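Local coordinates for protein alternansucrase (Leuconostoc mesenteroides, PDB 6HVG) that belongs to glycoside hydrolase family 70, a family of large multidomain proteins built round a parallel beta/alpha barrel, and binds a calcium ion, at residues D958-L964 / F980-D984; Y905-G909 / S1015-R1019; Y453-S458 / A480-I484; K447-A451 / T472-N478; P1086-S1090 / D1114-F1120. All blocks are in the same frame, centred on the assembly; numbering follows the deposited sequence.

Contact 1 of 5, residues D958-L964 / F980-D984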
# COMPACT_ATOMS: atom_id res chain seq x y z
N ASP A 958 -37.71 -16.21 -27.79
CA ASP A 958 -37.56 -16.18 -29.24
C ASP A 958 -38.52 -15.22 -29.95
O ASP A 958 -38.15 -14.58 -30.94
CB ASP A 958 -37.76 -17.59 -29.82
CG ASP A 958 -36.69 -18.57 -29.43
OD1 ASP A 958 -35.58 -18.12 -29.05
OD2 ASP A 958 -36.93 -19.80 -29.51
N ASP A 959 -39.75 -15.13 -29.46
CA ASP A 959 -40.80 -14.32 -30.13
C ASP A 959 -40.49 -12.83 -30.15
O ASP A 959 -40.81 -12.14 -31.11
CB ASP A 959 -42.18 -14.57 -29.50
CG ASP A 959 -42.11 -14.80 -28.03
OD1 ASP A 959 -41.47 -15.79 -27.65
OD2 ASP A 959 -42.72 -14.03 -27.25
N LYS A 960 -39.87 -12.34 -29.08
CA LYS A 960 -39.62 -10.90 -28.94
C LYS A 960 -38.37 -10.41 -29.68
O LYS A 960 -38.13 -9.21 -29.75
CB LYS A 960 -39.57 -10.52 -27.45
CG LYS A 960 -40.88 -10.82 -26.73
CD LYS A 960 -40.91 -10.34 -25.30
CE LYS A 960 -40.04 -11.20 -24.39
NZ LYS A 960 -40.06 -10.80 -22.95
N ALA A 961 -37.58 -11.33 -30.22
CA ALA A 961 -36.27 -11.00 -30.79
C ALA A 961 -36.21 -11.12 -32.31
O ALA A 961 -36.92 -11.94 -32.90
CB ALA A 961 -35.19 -11.87 -30.18
N PRO A 962 -35.32 -10.35 -32.94
CA PRO A 962 -35.04 -10.48 -34.36
C PRO A 962 -34.34 -11.77 -34.64
O PRO A 962 -33.46 -12.17 -33.89
CB PRO A 962 -34.08 -9.34 -34.67
CG PRO A 962 -33.69 -8.74 -33.39
CD PRO A 962 -34.60 -9.22 -32.33
N THR A 963 -34.72 -12.43 -35.72
CA THR A 963 -34.11 -13.68 -36.13
C THR A 963 -33.19 -13.41 -37.28
O THR A 963 -33.31 -12.43 -37.96
CB THR A 963 -35.16 -14.71 -36.60
OG1 THR A 963 -35.86 -14.19 -37.73
CG2 THR A 963 -36.17 -15.02 -35.48
N LEU A 964 -32.27 -14.32 -37.48
CA LEU A 964 -31.40 -14.30 -38.61
C LEU A 964 -31.06 -15.76 -38.87
O LEU A 964 -30.88 -16.54 -37.91
CB LEU A 964 -30.15 -13.49 -38.30
CG LEU A 964 -29.11 -13.43 -39.44
CD1 LEU A 964 -29.72 -13.18 -40.81
CD2 LEU A 964 -28.07 -12.36 -39.12
N PHE A 980 -33.38 -7.36 -40.27
CA PHE A 980 -33.72 -8.63 -39.62
C PHE A 980 -35.22 -8.73 -39.55
O PHE A 980 -35.92 -7.71 -39.44
CB PHE A 980 -33.22 -8.68 -38.18
CG PHE A 980 -31.73 -8.54 -38.04
CD1 PHE A 980 -30.87 -9.33 -38.79
CD2 PHE A 980 -31.20 -7.65 -37.13
CE1 PHE A 980 -29.51 -9.21 -38.63
CE2 PHE A 980 -29.84 -7.53 -36.97
CZ PHE A 980 -28.99 -8.31 -37.73
N VAL A 981 -35.72 -9.96 -39.58
CA VAL A 981 -37.15 -10.15 -39.43
C VAL A 981 -37.41 -10.92 -38.14
O VAL A 981 -36.75 -11.89 -37.86
CB VAL A 981 -37.81 -10.83 -40.67
CG1 VAL A 981 -37.29 -10.21 -41.96
CG2 VAL A 981 -37.60 -12.34 -40.68
N LYS A 982 -38.38 -10.46 -37.36
CA LYS A 982 -38.91 -11.22 -36.25
C LYS A 982 -39.62 -12.47 -36.77
O LYS A 982 -40.11 -12.48 -37.88
CB LYS A 982 -39.91 -10.38 -35.48
CG LYS A 982 -39.35 -9.22 -34.70
CD LYS A 982 -40.32 -8.76 -33.62
CE LYS A 982 -39.80 -7.59 -32.81
NZ LYS A 982 -40.64 -7.37 -31.60
N GLN A 983 -39.67 -13.52 -35.95
CA GLN A 983 -40.23 -14.78 -36.42
C GLN A 983 -41.70 -14.65 -36.84
O GLN A 983 -42.13 -15.22 -37.85
CB GLN A 983 -40.02 -15.90 -35.40
CG GLN A 983 -40.64 -15.72 -34.02
CD GLN A 983 -40.32 -16.88 -33.08
OE1 GLN A 983 -39.43 -17.68 -33.36
NE2 GLN A 983 -41.04 -16.97 -31.97
N ASP A 984 -42.47 -13.88 -36.08
CA ASP A 984 -43.81 -13.53 -36.55
C ASP A 984 -44.07 -12.03 -36.69
O ASP A 984 -44.51 -11.61 -37.76
CB ASP A 984 -44.89 -14.22 -35.70
CG ASP A 984 -45.54 -15.41 -36.40
OD1 ASP A 984 -45.54 -15.42 -37.65
OD2 ASP A 984 -46.08 -16.32 -35.71
O HOH W 1 -39.85 -19.50 -31.02

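Contact 2 of 5, residues Y905-G909 / S1015-R1019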
# COMPACT_ATOMS: atom_id res chain seq x y z
N TYR A 905 -27.51 -31.06 -29.04
CA TYR A 905 -26.71 -29.99 -29.64
C TYR A 905 -27.45 -29.00 -30.54
O TYR A 905 -27.05 -27.83 -30.61
CB TYR A 905 -25.53 -30.58 -30.43
CG TYR A 905 -25.88 -31.20 -31.77
CD1 TYR A 905 -26.22 -32.55 -31.87
CD2 TYR A 905 -25.85 -30.45 -32.93
CE1 TYR A 905 -26.52 -33.14 -33.08
CE2 TYR A 905 -26.15 -31.04 -34.16
CZ TYR A 905 -26.49 -32.38 -34.23
OH TYR A 905 -26.78 -32.98 -35.44
N LYS A 906 -28.47 -29.46 -31.25
CA LYS A 906 -29.08 -28.66 -32.31
C LYS A 906 -29.64 -27.32 -31.82
O LYS A 906 -29.51 -26.30 -32.52
CB LYS A 906 -30.15 -29.45 -33.09
CG LYS A 906 -29.70 -29.93 -34.48
CD LYS A 906 -29.80 -28.81 -35.52
CE LYS A 906 -29.66 -29.26 -36.97
NZ LYS A 906 -28.26 -29.56 -37.39
N ASN A 907 -30.24 -27.31 -30.63
CA ASN A 907 -30.79 -26.07 -30.08
C ASN A 907 -29.91 -25.41 -29.04
O ASN A 907 -30.35 -24.50 -28.33
CB ASN A 907 -32.19 -26.35 -29.55
CG ASN A 907 -33.12 -26.86 -30.64
OD1 ASN A 907 -33.56 -28.01 -30.60
ND2 ASN A 907 -33.38 -26.03 -31.64
N GLN A 908 -28.66 -25.85 -28.97
CA GLN A 908 -27.68 -25.32 -28.02
C GLN A 908 -26.62 -24.52 -28.83
O GLN A 908 -26.75 -24.36 -30.04
CB GLN A 908 -27.03 -26.46 -27.24
CG GLN A 908 -27.96 -27.13 -26.27
CD GLN A 908 -27.34 -28.30 -25.54
OE1 GLN A 908 -26.19 -28.66 -25.75
NE2 GLN A 908 -28.12 -28.89 -24.63
N GLY A 909 -25.59 -24.03 -28.14
CA GLY A 909 -24.57 -23.20 -28.74
C GLY A 909 -24.94 -21.73 -28.66
O GLY A 909 -26.09 -21.38 -28.47
N SER A 1015 -37.17 -25.73 -20.47
CA SER A 1015 -36.43 -26.39 -19.42
C SER A 1015 -35.08 -26.88 -19.92
O SER A 1015 -34.40 -27.64 -19.23
CB SER A 1015 -37.26 -27.57 -18.88
OG SER A 1015 -37.59 -28.51 -19.90
N GLN A 1016 -34.66 -26.42 -21.11
CA GLN A 1016 -33.42 -26.90 -21.72
C GLN A 1016 -32.27 -26.57 -20.81
O GLN A 1016 -32.13 -25.43 -20.36
CB GLN A 1016 -33.16 -26.27 -23.10
CG GLN A 1016 -32.08 -26.99 -23.89
CD GLN A 1016 -31.97 -26.56 -25.34
OE1 GLN A 1016 -32.55 -27.18 -26.23
NE2 GLN A 1016 -31.19 -25.52 -25.60
N ASP A 1017 -31.48 -27.60 -20.50
CA ASP A 1017 -30.32 -27.50 -19.65
C ASP A 1017 -29.16 -28.13 -20.41
O ASP A 1017 -29.19 -29.32 -20.70
CB ASP A 1017 -30.57 -28.23 -18.33
CG ASP A 1017 -29.51 -27.93 -17.28
OD1 ASP A 1017 -28.39 -27.49 -17.64
OD2 ASP A 1017 -29.79 -28.11 -16.07
N ALA A 1018 -28.13 -27.34 -20.73
CA ALA A 1018 -26.98 -27.81 -21.52
C ALA A 1018 -25.80 -28.29 -20.67
O ALA A 1018 -24.77 -28.69 -21.20
CB ALA A 1018 -26.51 -26.70 -22.43
N ARG A 1019 -25.96 -28.22 -19.36
CA ARG A 1019 -24.91 -28.54 -18.39
C ARG A 1019 -24.61 -30.03 -18.32
O ARG A 1019 -25.47 -30.85 -18.61
CB ARG A 1019 -25.33 -27.99 -17.02
CG ARG A 1019 -25.41 -26.47 -17.01
CD ARG A 1019 -25.78 -25.89 -15.66
NE ARG A 1019 -27.15 -26.21 -15.30
CZ ARG A 1019 -27.74 -25.87 -14.17
NH1 ARG A 1019 -27.10 -25.19 -13.23
NH2 ARG A 1019 -29.00 -26.23 -13.98

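Contact 3 of 5, residues Y453-S458 / A480-I484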
# COMPACT_ATOMS: atom_id res chain seq x y z
N TYR A 453 11.47 16.87 29.25
CA TYR A 453 10.45 16.62 30.26
C TYR A 453 10.21 17.88 31.08
O TYR A 453 9.08 18.27 31.27
CB TYR A 453 10.87 15.48 31.18
CG TYR A 453 10.09 15.40 32.48
CD1 TYR A 453 8.88 14.72 32.56
CD2 TYR A 453 10.58 15.98 33.63
CE1 TYR A 453 8.18 14.63 33.76
CE2 TYR A 453 9.89 15.90 34.83
CZ TYR A 453 8.70 15.23 34.90
OH TYR A 453 8.04 15.18 36.11
N LEU A 454 11.29 18.50 31.56
CA LEU A 454 11.19 19.69 32.40
C LEU A 454 10.52 20.83 31.67
O LEU A 454 9.61 21.45 32.23
CB LEU A 454 12.57 20.16 32.87
CG LEU A 454 13.26 19.20 33.83
CD1 LEU A 454 14.69 19.65 34.02
CD2 LEU A 454 12.57 19.10 35.18
N ASN A 455 10.93 21.09 30.44
CA ASN A 455 10.31 22.13 29.63
C ASN A 455 8.82 21.85 29.34
O ASN A 455 8.00 22.75 29.38
CB ASN A 455 11.04 22.32 28.31
CG ASN A 455 12.42 22.87 28.49
OD1 ASN A 455 12.79 23.31 29.58
ND2 ASN A 455 13.20 22.86 27.44
N PHE A 456 8.48 20.60 29.05
CA PHE A 456 7.09 20.23 28.76
C PHE A 456 6.17 20.40 29.99
O PHE A 456 5.10 20.99 29.89
CB PHE A 456 7.04 18.79 28.25
CG PHE A 456 5.67 18.32 27.88
CD1 PHE A 456 5.17 18.57 26.62
CD2 PHE A 456 4.92 17.56 28.76
CE1 PHE A 456 3.92 18.09 26.25
CE2 PHE A 456 3.66 17.10 28.41
CZ PHE A 456 3.16 17.39 27.15
N MET A 457 6.59 19.88 31.14
CA MET A 457 5.79 19.98 32.37
C MET A 457 5.66 21.42 32.84
O MET A 457 4.59 21.81 33.31
CB MET A 457 6.39 19.14 33.49
CG MET A 457 6.38 17.65 33.22
SD MET A 457 4.79 16.84 33.43
CE MET A 457 4.46 16.39 31.75
N SER A 458 6.74 22.19 32.71
CA SER A 458 6.72 23.63 32.95
C SER A 458 5.62 24.38 32.18
O SER A 458 4.94 25.24 32.75
CB SER A 458 8.06 24.24 32.52
OG SER A 458 8.98 24.22 33.57
N ALA A 480 15.56 21.25 39.15
CA ALA A 480 14.36 21.63 38.42
C ALA A 480 13.33 20.51 38.38
O ALA A 480 12.14 20.77 38.37
CB ALA A 480 14.71 22.06 37.00
N ALA A 481 13.79 19.26 38.39
CA ALA A 481 12.89 18.12 38.46
C ALA A 481 12.13 18.10 39.77
O ALA A 481 10.97 17.75 39.80
CB ALA A 481 13.67 16.83 38.26
N PHE A 482 12.80 18.48 40.86
CA PHE A 482 12.19 18.45 42.18
C PHE A 482 11.16 19.56 42.40
O PHE A 482 10.12 19.30 42.99
CB PHE A 482 13.24 18.47 43.28
CG PHE A 482 12.68 18.23 44.65
CD1 PHE A 482 12.21 16.97 45.01
CD2 PHE A 482 12.59 19.27 45.58
CE1 PHE A 482 11.68 16.74 46.29
CE2 PHE A 482 12.06 19.06 46.85
CZ PHE A 482 11.60 17.79 47.20
N VAL A 483 11.41 20.76 41.87
CA VAL A 483 10.39 21.81 41.95
C VAL A 483 9.16 21.40 41.12
O VAL A 483 8.04 21.72 41.50
CB VAL A 483 10.88 23.24 41.57
CG1 VAL A 483 12.10 23.60 42.36
CG2 VAL A 483 11.17 23.38 40.10
N ILE A 484 9.36 20.67 40.03
CA ILE A 484 8.25 20.09 39.27
C ILE A 484 7.56 18.98 40.06
O ILE A 484 6.33 18.88 40.03
CB ILE A 484 8.70 19.51 37.90
CG1 ILE A 484 9.22 20.63 36.98
CG2 ILE A 484 7.56 18.77 37.20
CD1 ILE A 484 8.15 21.56 36.44

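Contact 4 of 5, residues K447-A451 / T472-N478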
# COMPACT_ATOMS: atom_id res chain seq x y z
N LYS A 447 20.15 13.32 29.42
CA LYS A 447 19.92 14.72 29.74
C LYS A 447 18.97 15.43 28.77
O LYS A 447 18.18 16.26 29.20
CB LYS A 447 21.25 15.47 29.80
CG LYS A 447 21.99 15.18 31.09
CD LYS A 447 23.36 15.81 31.10
CE LYS A 447 23.30 17.25 31.45
NZ LYS A 447 24.56 17.93 31.07
N GLN A 448 19.03 15.10 27.50
CA GLN A 448 18.11 15.67 26.51
C GLN A 448 16.66 15.39 26.89
O GLN A 448 15.85 16.29 26.93
CB GLN A 448 18.39 15.07 25.12
CG GLN A 448 17.60 15.68 23.97
CD GLN A 448 17.88 17.15 23.76
OE1 GLN A 448 18.78 17.53 22.99
NE2 GLN A 448 17.15 17.99 24.46
N THR A 449 16.35 14.13 27.18
CA THR A 449 15.03 13.75 27.60
C THR A 449 14.67 14.45 28.90
O THR A 449 13.56 14.94 29.06
CB THR A 449 14.91 12.25 27.82
OG1 THR A 449 15.34 11.56 26.65
CG2 THR A 449 13.44 11.86 28.08
N GLN A 450 15.60 14.50 29.84
CA GLN A 450 15.33 15.19 31.11
C GLN A 450 14.96 16.64 30.86
O GLN A 450 14.01 17.13 31.44
CB GLN A 450 16.55 15.12 32.05
CG GLN A 450 16.32 15.77 33.41
CD GLN A 450 17.28 15.31 34.46
OE1 GLN A 450 18.21 14.54 34.17
NE2 GLN A 450 17.12 15.80 35.69
N ALA A 451 15.73 17.32 30.02
CA ALA A 451 15.50 18.73 29.74
C ALA A 451 14.16 18.93 29.03
O ALA A 451 13.46 19.92 29.27
CB ALA A 451 16.63 19.31 28.91
N THR A 472 22.58 21.96 29.74
CA THR A 472 22.33 22.41 31.10
C THR A 472 22.94 21.39 32.05
O THR A 472 22.94 20.19 31.75
CB THR A 472 20.82 22.52 31.37
OG1 THR A 472 20.23 23.40 30.43
CG2 THR A 472 20.54 23.01 32.79
N SER A 473 23.46 21.87 33.18
CA SER A 473 24.19 21.00 34.09
C SER A 473 23.24 20.01 34.70
O SER A 473 22.05 20.28 34.84
CB SER A 473 24.89 21.81 35.19
OG SER A 473 24.04 22.05 36.30
N GLN A 474 23.77 18.86 35.07
CA GLN A 474 22.95 17.82 35.63
C GLN A 474 22.35 18.27 36.96
O GLN A 474 21.20 17.93 37.26
CB GLN A 474 23.80 16.56 35.82
CG GLN A 474 22.99 15.33 36.17
CD GLN A 474 22.08 14.92 35.05
OE1 GLN A 474 22.55 14.55 33.99
NE2 GLN A 474 20.76 14.98 35.28
N LYS A 475 23.12 18.98 37.77
CA LYS A 475 22.65 19.46 39.07
C LYS A 475 21.43 20.35 38.89
O LYS A 475 20.42 20.18 39.56
CB LYS A 475 23.77 20.22 39.76
CG LYS A 475 23.40 20.93 41.06
CD LYS A 475 23.63 20.06 42.28
CE LYS A 475 23.42 20.83 43.58
NZ LYS A 475 21.98 21.18 43.74
N THR A 476 21.51 21.31 37.96
CA THR A 476 20.42 22.22 37.67
C THR A 476 19.17 21.47 37.22
O THR A 476 18.08 21.80 37.66
CB THR A 476 20.81 23.24 36.58
OG1 THR A 476 21.94 24.00 37.02
CG2 THR A 476 19.64 24.19 36.27
N LEU A 477 19.33 20.46 36.36
CA LEU A 477 18.19 19.71 35.85
C LEU A 477 17.50 18.93 36.95
O LEU A 477 16.27 18.92 37.03
CB LEU A 477 18.62 18.76 34.74
CG LEU A 477 19.17 19.39 33.45
CD1 LEU A 477 19.82 18.31 32.62
CD2 LEU A 477 18.08 20.07 32.64
N ASN A 478 18.28 18.30 37.81
CA ASN A 478 17.73 17.55 38.95
C ASN A 478 17.02 18.45 39.96
O ASN A 478 15.98 18.08 40.49
CB ASN A 478 18.83 16.73 39.62
CG ASN A 478 19.31 15.56 38.77
OD1 ASN A 478 18.57 15.08 37.93
ND2 ASN A 478 20.52 15.10 38.99

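Contact 5 of 5, residues P1086-S1090 / D1114-F1120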
# COMPACT_ATOMS: atom_id res chain seq x y z
N PRO A 1086 -16.23 -13.37 4.60
CA PRO A 1086 -15.68 -13.95 5.82
C PRO A 1086 -16.53 -13.56 7.00
O PRO A 1086 -16.81 -12.37 7.20
CB PRO A 1086 -14.30 -13.30 5.92
CG PRO A 1086 -14.43 -12.04 5.13
CD PRO A 1086 -15.30 -12.42 3.99
N GLN A 1087 -16.95 -14.55 7.78
CA GLN A 1087 -17.99 -14.36 8.79
C GLN A 1087 -17.46 -14.04 10.18
O GLN A 1087 -18.22 -14.04 11.17
CB GLN A 1087 -18.86 -15.60 8.87
CG GLN A 1087 -19.57 -15.92 7.58
CD GLN A 1087 -20.56 -14.86 7.22
OE1 GLN A 1087 -21.41 -14.51 8.02
NE2 GLN A 1087 -20.47 -14.34 5.99
N TYR A 1088 -16.17 -13.71 10.27
CA TYR A 1088 -15.50 -13.61 11.57
C TYR A 1088 -15.77 -12.24 12.18
O TYR A 1088 -15.96 -11.27 11.46
CB TYR A 1088 -14.02 -13.87 11.36
CG TYR A 1088 -13.83 -15.03 10.42
CD1 TYR A 1088 -14.13 -16.32 10.82
CD2 TYR A 1088 -13.41 -14.84 9.11
CE1 TYR A 1088 -13.99 -17.38 9.96
CE2 TYR A 1088 -13.26 -15.91 8.25
CZ TYR A 1088 -13.56 -17.18 8.68
OH TYR A 1088 -13.45 -18.26 7.85
N ARG A 1089 -15.85 -12.18 13.49
CA ARG A 1089 -16.20 -10.91 14.16
C ARG A 1089 -15.15 -9.83 13.93
O ARG A 1089 -13.96 -10.04 14.24
CB ARG A 1089 -16.37 -11.10 15.67
CG ARG A 1089 -16.66 -9.77 16.36
CD ARG A 1089 -17.19 -9.94 17.76
NE ARG A 1089 -18.21 -10.98 17.84
CZ ARG A 1089 -19.45 -10.87 17.37
NH1 ARG A 1089 -19.86 -9.76 16.75
NH2 ARG A 1089 -20.31 -11.86 17.54
N SER A 1090 -15.60 -8.68 13.45
CA SER A 1090 -14.70 -7.58 13.15
C SER A 1090 -14.01 -7.04 14.40
O SER A 1090 -14.62 -6.95 15.48
CB SER A 1090 -15.43 -6.45 12.46
OG SER A 1090 -14.59 -5.31 12.33
N ASP A 1114 -11.25 -12.66 16.89
CA ASP A 1114 -11.58 -14.04 17.25
C ASP A 1114 -11.94 -14.83 16.00
O ASP A 1114 -12.93 -14.54 15.32
CB ASP A 1114 -12.76 -14.03 18.21
CG ASP A 1114 -12.97 -15.36 18.92
OD1 ASP A 1114 -12.44 -16.40 18.46
OD2 ASP A 1114 -13.64 -15.36 19.96
N ARG A 1115 -11.13 -15.83 15.66
CA ARG A 1115 -11.33 -16.56 14.41
C ARG A 1115 -12.58 -17.45 14.45
O ARG A 1115 -13.11 -17.81 13.39
CB ARG A 1115 -10.13 -17.43 14.09
CG ARG A 1115 -8.82 -16.69 14.15
CD ARG A 1115 -7.70 -17.40 13.44
NE ARG A 1115 -7.54 -18.73 13.96
CZ ARG A 1115 -6.80 -19.65 13.37
NH1 ARG A 1115 -6.13 -19.38 12.26
NH2 ARG A 1115 -6.72 -20.86 13.92
N TYR A 1116 -13.03 -17.83 15.64
CA TYR A 1116 -14.12 -18.77 15.78
C TYR A 1116 -15.47 -18.12 16.10
O TYR A 1116 -16.49 -18.81 16.11
CB TYR A 1116 -13.78 -19.78 16.85
CG TYR A 1116 -12.68 -20.73 16.48
CD1 TYR A 1116 -11.36 -20.37 16.65
CD2 TYR A 1116 -12.96 -22.01 16.02
CE1 TYR A 1116 -10.33 -21.24 16.33
CE2 TYR A 1116 -11.95 -22.89 15.70
CZ TYR A 1116 -10.64 -22.50 15.86
OH TYR A 1116 -9.63 -23.38 15.53
N ASP A 1117 -15.48 -16.81 16.38
CA ASP A 1117 -16.73 -16.09 16.63
C ASP A 1117 -17.32 -15.63 15.31
O ASP A 1117 -16.85 -14.66 14.70
CB ASP A 1117 -16.46 -14.89 17.53
CG ASP A 1117 -17.72 -14.20 18.00
OD1 ASP A 1117 -18.79 -14.45 17.45
OD2 ASP A 1117 -17.64 -13.37 18.94
N LEU A 1118 -18.37 -16.32 14.86
CA LEU A 1118 -19.05 -15.99 13.60
C LEU A 1118 -20.42 -15.31 13.81
O LEU A 1118 -21.27 -15.29 12.92
CB LEU A 1118 -19.20 -17.26 12.77
CG LEU A 1118 -17.90 -17.71 12.05
CD1 LEU A 1118 -16.96 -18.46 12.97
CD2 LEU A 1118 -18.21 -18.56 10.82
N GLY A 1119 -20.61 -14.71 14.99
CA GLY A 1119 -21.81 -13.95 15.29
C GLY A 1119 -22.58 -14.43 16.52
O GLY A 1119 -23.77 -14.17 16.63
N PHE A 1120 -21.88 -15.04 17.47
CA PHE A 1120 -22.55 -15.54 18.67
C PHE A 1120 -22.99 -14.42 19.59
O PHE A 1120 -22.47 -13.31 19.52
CB PHE A 1120 -21.65 -16.49 19.46
CG PHE A 1120 -21.27 -17.74 18.71
CD1 PHE A 1120 -20.00 -17.87 18.19
CD2 PHE A 1120 -22.17 -18.78 18.54
CE1 PHE A 1120 -19.63 -19.02 17.51
CE2 PHE A 1120 -21.81 -19.94 17.87
CZ PHE A 1120 -20.54 -20.05 17.34

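Contact 1 of 5, residues D958-L964 / F980-D984
D958 meets Q983 through a shared water: the water donates to D958 OD2 at 3.3 Å and accepts from Q983 NE2 at 3.0 Å. D958 OD1 is salt-bridged by R942, and OD2, besides the water, accepts from G1011 N. Next along the chain, D959 turns its side chain outward, yet its CB still lies 3.6 Å from Q983 NE2, because the extended Q983 chain runs back over this turn. K960 adds backbone: its carbonyl faces the end of K982, while its own ammonium pairs with D956. A961 faces Y955 and R942 instead. From P962 the chain is extended and packing turns apolar, with P962 CB 3.7 Å from F980 CB. T963 supplies the backbone bond of the contact, T963 N to V981 O at 3.0 Å and 158°, the donor standing well above the carbonyl plane. T963 OG1 points at the same oxygen, but that separation is too short to be trusted. The side chains of T963 and Q983 cross at about a right angle, T963 CG2 lying 4.0 Å from Q983 CB. L964 carries CG anti to its backbone N (chi1 178°), which brings CD2 to 3.5 Å from F980 CE1; F980 in turn meets W1007 edge-to-face. The short strand segments approach to 4.5 Å, with N-to-C directions 121° apart, between perpendicular and antiparallel. Strands 962-965 and 977-982 are antiparallel neighbours in a large antiparallel sheet, a setting consistent with the beta-sandwich domain C of family 70 proteins.

Contact 2 of 5, residues Y905-G909 / S1015-R1019
Neither 905-909 nor 1015-1019 forms a regular helix or strand, and their backbones stay apart, the closest CA atoms being those of Q908 and A1018 at 7.0 Å; side chains bridge the gap. Q1016 makes the hydrogen bond. Its CG lies anti to the backbone N (chi1 -166°) and the chain stays extended, which delivers the amide to the carbonyl of N907. The bond from Q1016 NE2 to N907 O measures 3.0 Å and is nearly straight at 167°. It leaves within the amide plane of Q1016 but reaches the carbonyl from above, 67° out of its plane. NE2 also donates to K856 O, so two backbone carbonyls fix the rotation of this amide. Its other end, Q1016 OE1, rests 3.4 Å from N907 CB. Q908 offers a flat amide rather than a bond: its NE2 lies 3.5 Å from A1018 CB, and its plane stands almost perpendicular to that of Q1016. Just before A1018, D1017 forms an Asx turn with R1019 N and within the same loop is held by a side-on salt bridge to the R1019 guanidinium, R1019 NE meeting D1017 OD1 at 2.9 Å and R1019 NH2 meeting D1017 OD2 at the same distance. Both loops lean on the end of helix 844-857, where A1018 bonds the backbone of I855 and G909 that of Y857. From there 905-909 leads into strand 910-915, whose antiparallel partner 1003-1009 precedes 1015-1019.

Contact 3 of 5, residues Y453-S458 / A480-I484
This is a buried knobs-into-holes contact between two helices that run in roughly the same direction, 447-462 and 474-495, with I484 as the knob. The segment axes pass 10.2 Å apart at 31°. I484 sits among Y453, L454, M457 and S458. Its CG2 branch points to one side of the hole, 3.9 Å from M457 CB and 3.8 Å from Y453 OH, while its CD1 reaches the other side, 4.0 Å from S458 OG. That hydroxyl is satisfied by I464 O. The gap between the helices is closed from the opposite direction by L454, whose two methyls divide the work: CD1 touches A480 CB at 3.8 Å, and CD2 lies over the turn at A481, 4.0 Å from A481 CB. With CG anti to its carbonyl carbon (chi1 -65°), M457 lays CG over one face of the Y453 ring, offset toward the rim; the chain then bends away. No hydrogen bond links the segments. Around them, W444 packs on Y453 and A481, and Y468 on L454 and A480. Helix 499-511 is met by M457 at A504 and by F456 at F508, so 453-458 lies between it and helix 474-495.

Contact 4 of 5, residues K447-A451 / T472-N478
Polar contacts centre on the Q450 amide, which is used at both ends against the neighbouring helix. Its OE1 accepts from Q474 NE2 at 2.8 Å, a bent bond that lies in the plane of the Q474 amide but comes from above the Q450 carbonyl plane. Its NE2 donates to N478 OD1, also at 2.8 Å and much straighter, at 167°. Q450 gets there because CG is anti to its backbone N (chi1 -178°) and the chain beyond is extended; with both ends bonded, its rotation is fixed. The same amide lies alongside L477, its NE2 3.5 Å from L477 CB. Q474 and N478 lie one turn apart, so the three amides span the first turn of helix 474-495. That turn has S473 at the N-cap position, its OG sharing a 3.0 Å hydrogen bond with T476 OG1. The lysine contact is weaker: K447 NZ makes a weak 2.9 Å bond to T472 O, and its stronger partners are A470 O and Q380 OE1. Packing runs through L477, which points into the interface. Its CD2 meets A451 CB at 4.1 Å, and its CD1 touches the K447 chain at CE, 3.8 Å away. The segment axes of the two helices are 10.6 Å apart and inclined at 36°.

Contact 5 of 5, residues P1086-S1090 / D1114-F1120
An arginine salt bridge to an Asx-turn aspartate, R1089 with D1117, ties together two loops of the family 70 beta/alpha barrel. R1089 NE meets D1117 OD2 at 2.7 Å and 174°, in the guanidinium plane but 62° out of the carboxylate plane, the two flat groups being turned 70° from each other. A weak second bond runs from R1089 NH2 to D1117 OD1 at 3.0 Å, and NH2 also donates to N1128 O. The backbones add R1089 N to D1117 O, 2.9 Å long, the donor nearly on the carbonyl's axis although the N-H itself is bent away from the acceptor. D1117 holds CG anti to its backbone N, directing the carboxylate to R1089, and its OD1 accepts from G1119 N and F1120 N, each at 3.1 Å, within its own turn. The first loop follows strand 1081-1083 of the eight-stranded parallel beta barrel, and Y1088 reaches back to that barrel, its OH bonded to D1155 O in strand 1151-1156. On the apolar side, L1118 packs against Q1087 and Y1088, with CD2 3.6 Å from Q1087 CB and CD1 4.1 Å from Y1088 CD1. L1118 CA makes a CH...O contact of 3.2 Å with Q1087 O. Helices 587-601 and 1135-1147 cover L1118 through Y599 and L1138. D1114 forms another Asx turn through Y1116 N, and its OD2 accepts from Y1203 N.

In the fold
Contacts 3 and 4 are successive levels of one helix pair, 447-462 against 474-495: their centres are 10 Å apart and they meet where L454 CD1 packs on L477 O at 3.5 Å. Contacts 1 and 2 lie across the chain's centre from them, with about 90 Å between the centres of contacts 1 and 3. Contact 1 is nested in the long loop that contact 2 closes; their centres are 19 Å apart and their nearest atoms about 7 Å, without touching. Contact 5 stands between, 43 to 53 Å from the others by centres. Its R1115 side chain is about 12 Å from the calcium ion, which is bound by E575, D581, N625 and D1159.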